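Local coordinates for protein sialidase B (Streptococcus pneumoniae serotype 4, PDB 4XJW) that releases terminal sialic acid from oligosaccharides, glycoproteins and glycolipids by cleaving its alpha-glycosidic linkages, and acts as an intramolecular trans-sialidase, at residues S31-M36 with K175-Q180; Y87-P92 with F129-D134. The protein carries 1 engineered substitution. One frame throughout, in Å; residues are numbered along the deposited sequence.

Interaction 1 of 2, residues S31-M36 with K175-Q180; sequences SQTVVM and KAISDQ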
loop_
_atom_site.group_PDB
_atom_site.type_symbol
_atom_site.label_atom_id
_atom_site.label_comp_id
_atom_site.label_asym_id
_atom_site.label_seq_id
_atom_site.Cartn_x
_atom_site.Cartn_y
_atom_site.Cartn_z
ATOM N N SER A 31 3.577 35.730 5.614
ATOM C CA SER A 31 2.923 34.519 5.137
ATOM C C SER A 31 2.754 34.534 3.626
ATOM O O SER A 31 2.324 35.536 3.049
ATOM C CB SER A 31 1.576 34.325 5.836
ATOM O OG SER A 31 1.759 34.117 7.221
ATOM N N GLN A 32 3.072 33.413 2.987
ATOM C CA GLN A 32 2.974 33.310 1.533
ATOM C C GLN A 32 2.461 31.942 1.115
ATOM O O GLN A 32 2.638 30.951 1.824
ATOM C CB GLN A 32 4.331 33.568 0.864
ATOM C CG GLN A 32 4.647 35.040 0.572
ATOM C CD GLN A 32 5.084 35.821 1.803
ATOM O OE1 GLN A 32 5.690 35.269 2.724
ATOM N NE2 GLN A 32 4.782 37.120 1.819
ATOM N N THR A 33 1.826 31.900 -0.047
ATOM C CA THR A 33 1.430 30.643 -0.656
ATOM C C THR A 33 1.922 30.657 -2.085
ATOM O O THR A 33 1.740 31.647 -2.794
ATOM C CB THR A 33 -0.093 30.473 -0.624
ATOM O OG1 THR A 33 -0.512 30.374 0.739
ATOM C CG2 THR A 33 -0.519 29.218 -1.368
ATOM N N VAL A 34 2.559 29.564 -2.499
ATOM C CA VAL A 34 2.994 29.400 -3.881
ATOM C C VAL A 34 2.136 28.313 -4.520
ATOM O O VAL A 34 2.000 27.224 -3.966
ATOM C CB VAL A 34 4.481 29.005 -3.966
ATOM C CG1 VAL A 34 4.887 28.819 -5.421
ATOM C CG2 VAL A 34 5.354 30.052 -3.296
ATOM N N VAL A 35 1.530 28.613 -5.668
ATOM C CA VAL A 35 0.819 27.599 -6.433
ATOM C C VAL A 35 1.518 27.423 -7.769
ATOM O O VAL A 35 1.739 28.394 -8.500
ATOM C CB VAL A 35 -0.654 27.974 -6.656
ATOM C CG1 VAL A 35 -1.332 26.932 -7.525
ATOM C CG2 VAL A 35 -1.381 28.080 -5.331
ATOM N N MET A 36 1.896 26.189 -8.075
ATOM C CA MET A 36 2.692 25.907 -9.263
ATOM C C MET A 36 2.135 24.701 -9.998
ATOM O O MET A 36 2.046 23.614 -9.432
ATOM C CB MET A 36 4.138 25.608 -8.878
ATOM C CG MET A 36 5.112 26.721 -9.161
ATOM S SD MET A 36 6.812 26.134 -9.039
ATOM C CE MET A 36 6.717 24.721 -10.122
ATOM N N LYS A 175 -0.557 35.533 1.579
ATOM C CA LYS A 175 -1.391 34.973 2.618
ATOM C C LYS A 175 -1.079 33.483 2.703
ATOM O O LYS A 175 -0.660 32.876 1.716
ATOM C CB LYS A 175 -2.857 35.180 2.240
ATOM C CG LYS A 175 -3.876 34.692 3.261
ATOM C CD LYS A 175 -5.294 34.893 2.734
ATOM C CE LYS A 175 -6.310 34.152 3.587
ATOM N NZ LYS A 175 -7.672 34.169 2.969
ATOM N N ALA A 176 -1.252 32.909 3.888
ATOM C CA ALA A 176 -1.260 31.455 4.038
ATOM C C ALA A 176 -2.689 31.001 3.817
ATOM O O ALA A 176 -3.537 31.169 4.700
ATOM C CB ALA A 176 -0.790 31.065 5.422
ATOM N N ILE A 177 -2.980 30.448 2.642
ATOM C CA ILE A 177 -4.350 30.016 2.373
ATOM C C ILE A 177 -4.706 28.769 3.182
ATOM O O ILE A 177 -3.852 27.915 3.450
ATOM C CB ILE A 177 -4.644 29.794 0.866
ATOM C CG1 ILE A 177 -3.925 28.558 0.327
ATOM C CG2 ILE A 177 -4.319 31.056 0.051
ATOM C CD1 ILE A 177 -4.386 28.171 -1.070
ATOM N N SER A 178 -5.970 28.680 3.579
ATOM C CA SER A 178 -6.444 27.595 4.430
ATOM C C SER A 178 -6.486 26.273 3.686
ATOM O O SER A 178 -6.502 26.239 2.453
ATOM C CB SER A 178 -7.847 27.900 4.943
ATOM O OG SER A 178 -8.781 27.878 3.876
ATOM N N ASP A 179 -6.512 25.184 4.450
ATOM C CA ASP A 179 -6.666 23.847 3.886
ATOM C C ASP A 179 -7.921 23.782 3.012
ATOM O O ASP A 179 -7.899 23.200 1.926
ATOM C CB ASP A 179 -6.732 22.809 5.009
ATOM C CG ASP A 179 -6.530 21.389 4.507
ATOM O OD1 ASP A 179 -5.376 21.032 4.182
ATOM O OD2 ASP A 179 -7.522 20.633 4.447
ATOM N N GLN A 180 -9.001 24.401 3.483
ATOM C CA GLN A 180 -10.243 24.495 2.716
ATOM C C GLN A 180 -10.005 25.173 1.370
ATOM O O GLN A 180 -10.428 24.668 0.323
ATOM C CB GLN A 180 -11.299 25.272 3.509
ATOM C CG GLN A 180 -12.619 25.468 2.772
ATOM C CD GLN A 180 -13.753 25.885 3.698
ATOM O OE1 GLN A 180 -13.567 26.022 4.908
ATOM N NE2 GLN A 180 -14.939 26.085 3.129
#
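With chi1 at -65°, T33 sets its OG1 beside its own backbone N and its CG2 anti to that N, so that both branches face the segment K175-Q180; on the other side, I177 holds CG1 between its backbone N and carbonyl carbon (chi1 71°), beside the same threonine. The hydroxyl then works as a two-way connector. It donates to K175 O across 2.7 Å, lying in the carbonyl plane on a lone pair. As acceptor, T33 OG1 receives the N-H of I177 in a nearly straight bond (I177 N to T33 OG1 3.1 Å, 167° at the hydrogen). One side-chain oxygen thus grips two backbone groups two residues apart and fixes the course of the chain through A176. The methyl branch adds an apolar touch, T33 CG2 to I177 CG1 at 3.9 Å, the two side chains crossing at about a right angle. A second small touch joins S31 CB and A176 CB, 4.0 Å apart, while S31 OG is hydrogen-bonded to S114 OG. The contact illustrates how a strand can hold a partner that is leaving the sheet: the backbone of T33 still pairs with F173 of strand 166-173, and its side chain takes over as the chain departs. Beyond, S178 N-caps the short helix 179-182, and D179 OD1 is hydrogen-bonded to Y122 OH on strand 118-123. Strand 32-39 runs between strands 102-113 and 166-173; the T33 side chain also touches V109 and V111 of the former, and A176 touches V111.

Interaction 2 of 2, residues Y87-P92 with F129-D134; sequences YLFSRP and FSETVD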
loop_
_atom_site.group_PDB
_atom_site.type_symbol
_atom_site.label_atom_id
_atom_site.label_comp_id
_atom_site.label_asym_id
_atom_site.label_seq_id
_atom_site.Cartn_x
_atom_site.Cartn_y
_atom_site.Cartn_z
ATOM N N TYR A 87 16.436 25.230 7.289
ATOM C CA TYR A 87 15.386 24.230 7.261
ATOM C C TYR A 87 15.386 23.487 5.932
ATOM O O TYR A 87 15.557 24.086 4.870
ATOM C CB TYR A 87 14.032 24.888 7.494
ATOM C CG TYR A 87 13.841 25.483 8.870
ATOM C CD1 TYR A 87 14.447 24.917 9.989
ATOM C CD2 TYR A 87 13.051 26.614 9.048
ATOM C CE1 TYR A 87 14.265 25.465 11.251
ATOM C CE2 TYR A 87 12.861 27.159 10.302
ATOM C CZ TYR A 87 13.470 26.585 11.397
ATOM O OH TYR A 87 13.286 27.136 12.645
ATOM N N LEU A 88 15.220 22.173 6.010
ATOM C CA LEU A 88 15.044 21.344 4.830
ATOM C C LEU A 88 13.901 20.386 5.130
ATOM O O LEU A 88 13.995 19.577 6.059
ATOM C CB LEU A 88 16.330 20.570 4.516
ATOM C CG LEU A 88 16.168 19.448 3.481
ATOM C CD1 LEU A 88 15.945 20.020 2.112
ATOM C CD2 LEU A 88 17.373 18.508 3.476
ATOM N N PHE A 89 12.818 20.499 4.362
ATOM C CA PHE A 89 11.668 19.598 4.501
ATOM C C PHE A 89 11.396 18.939 3.167
ATOM O O PHE A 89 11.435 19.594 2.130
ATOM C CB PHE A 89 10.413 20.363 4.926
ATOM C CG PHE A 89 10.617 21.216 6.131
ATOM C CD1 PHE A 89 10.974 20.641 7.342
ATOM C CD2 PHE A 89 10.467 22.589 6.056
ATOM C CE1 PHE A 89 11.177 21.427 8.468
ATOM C CE2 PHE A 89 10.667 23.380 7.176
ATOM C CZ PHE A 89 11.021 22.793 8.379
ATOM N N SER A 90 11.104 17.645 3.188
ATOM C CA SER A 90 10.866 16.944 1.937
ATOM C C SER A 90 10.090 15.666 2.181
ATOM O O SER A 90 9.987 15.197 3.317
ATOM C CB SER A 90 12.197 16.614 1.253
ATOM O OG SER A 90 12.870 15.602 1.981
ATOM N N ARG A 91 9.532 15.107 1.111
ATOM C CA ARG A 91 9.016 13.758 1.166
ATOM C C ARG A 91 9.259 13.045 -0.155
ATOM O O ARG A 91 8.981 13.594 -1.223
ATOM C CB ARG A 91 7.523 13.722 1.476
ATOM C CG ARG A 91 7.095 12.346 1.969
ATOM C CD ARG A 91 5.590 12.149 1.809
ATOM N NE ARG A 91 5.227 11.747 0.454
ATOM C CZ ARG A 91 3.992 11.421 0.088
ATOM N NH1 ARG A 91 3.014 11.460 0.989
ATOM N NH2 ARG A 91 3.748 11.060 -1.172
ATOM N N PRO A 92 9.757 11.806 -0.088
ATOM C CA PRO A 92 9.897 10.990 -1.300
ATOM C C PRO A 92 8.551 10.739 -1.990
ATOM O O PRO A 92 7.490 10.966 -1.383
ATOM C CB PRO A 92 10.445 9.668 -0.756
ATOM C CG PRO A 92 11.256 10.102 0.449
ATOM C CD PRO A 92 10.409 11.177 1.077
ATOM N N PHE A 129 3.831 17.012 3.377
ATOM C CA PHE A 129 4.408 17.328 4.689
ATOM C C PHE A 129 3.793 18.571 5.301
ATOM O O PHE A 129 3.258 19.436 4.598
ATOM C CB PHE A 129 5.955 17.380 4.696
ATOM C CG PHE A 129 6.567 18.441 3.804
ATOM C CD1 PHE A 129 6.594 19.780 4.186
ATOM C CD2 PHE A 129 7.148 18.074 2.591
ATOM C CE1 PHE A 129 7.184 20.749 3.363
ATOM C CE2 PHE A 129 7.743 19.028 1.764
ATOM C CZ PHE A 129 7.764 20.358 2.152
ATOM N N SER A 130 3.831 18.626 6.623
ATOM C CA SER A 130 3.380 19.798 7.355
ATOM C C SER A 130 4.262 19.904 8.580
ATOM O O SER A 130 4.209 19.057 9.471
ATOM C CB SER A 130 1.906 19.676 7.737
ATOM O OG SER A 130 1.391 20.929 8.159
ATOM N N GLU A 131 5.107 20.927 8.611
ATOM C CA GLU A 131 6.122 21.029 9.647
ATOM C C GLU A 131 5.987 22.324 10.429
ATOM O O GLU A 131 6.065 23.413 9.855
ATOM C CB GLU A 131 7.510 20.964 9.009
ATOM C CG GLU A 131 7.769 19.705 8.198
ATOM C CD GLU A 131 8.201 18.525 9.051
ATOM O OE1 GLU A 131 8.275 18.683 10.286
ATOM O OE2 GLU A 131 8.469 17.444 8.481
ATOM N N THR A 132 5.774 22.196 11.737
ATOM C CA THR A 132 5.755 23.344 12.638
ATOM C C THR A 132 7.125 23.539 13.294
ATOM O O THR A 132 7.755 22.573 13.708
ATOM C CB THR A 132 4.689 23.157 13.737
ATOM O OG1 THR A 132 3.432 22.848 13.125
ATOM C CG2 THR A 132 4.550 24.418 14.579
ATOM N N VAL A 133 7.587 24.785 13.379
ATOM C CA VAL A 133 8.908 25.078 13.933
ATOM C C VAL A 133 8.808 26.069 15.089
ATOM O O VAL A 133 7.842 26.829 15.181
ATOM C CB VAL A 133 9.870 25.640 12.857
ATOM C CG1 VAL A 133 10.185 24.595 11.792
ATOM C CG2 VAL A 133 9.285 26.891 12.214
ATOM N N ASP A 134 9.812 26.062 15.963
ATOM C CA ASP A 134 9.863 26.997 17.085
ATOM C C ASP A 134 10.206 28.417 16.639
ATOM O O ASP A 134 9.654 29.395 17.143
ATOM C CB ASP A 134 10.899 26.539 18.114
ATOM C CG ASP A 134 10.500 25.265 18.820
ATOM O OD1 ASP A 134 9.306 25.110 19.144
ATOM O OD2 ASP A 134 11.392 24.421 19.054
HETATM O O HOH W 1 12.813 26.066 15.168
HETATM O O HOH W 2 10.959 16.589 6.288
#
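F89 and E131, with Y87, V133 and F129 around them, show how two sheets can be joined by CH-pi contacts with no direct hydrogen bond between their strands. E131 CB lies 3.9 Å from the centroid of the F89 ring, over one face. F89 in turn offers its own CB to a face of F129, 3.9 Å from that ring's centroid; chi1 of 62° brings the F129 ring under it. V133 CG1 sits over a face of the Y87 ring, 4.1 Å from its centroid, the two side chains coming from opposite directions.

Apolar and van der Waals contacts thicken this row. V133 CG1 also reaches F89 CZ at 3.9 Å, and is thereby shared by two rings. E131 CG presses on F89 CD1 at 3.4 Å, and the carboxylate plane is turned only 14° from the ring plane.

Two waters bridge the strands. One donates to Y87 OH (water oxygen to Y87 OH 2.8 Å) and weakly accepts from D134 N; Y87 OH is also hydrogen-bonded to T135 O. Another accepts from S90 N and donates weakly to E131 OE2. The R91 guanidinium instead makes direct hydrogen bonds away from the other strand: NE to P92 O, NH2 to A93 O and NH1 to S644 O.

The axes of segments 87-91 and 129-132 come within 7.8 Å and run nearly antiparallel (155°), in separate sheets packed face to face, as in the concanavalin-like beta-sandwich to which this N-terminal domain belongs.

Overall arrangement
From the N terminus, the chain enters interaction 1 early, at S31-M36, and returns to it only at K175-Q180, enclosing 138 intervening residues. Interaction 2 is nested inside that loop: Y87-P92 and F129-D134 close a shorter one of 36 residues, and the two loops do not cross. Their centres lie 16 Å apart and their nearest atoms about 8 Å, so they do not touch, yet both reach the same seven-stranded antiparallel sheet. Interaction 1 secures the chain just after that sheet's strand 166-173, whereas interaction 2 joins the sheet's strand 126-132 to strand 85-91 at the border of the six-stranded sheet. Both belong to the N-terminal domain, away from the catalytic centre and the inhibitor pocket.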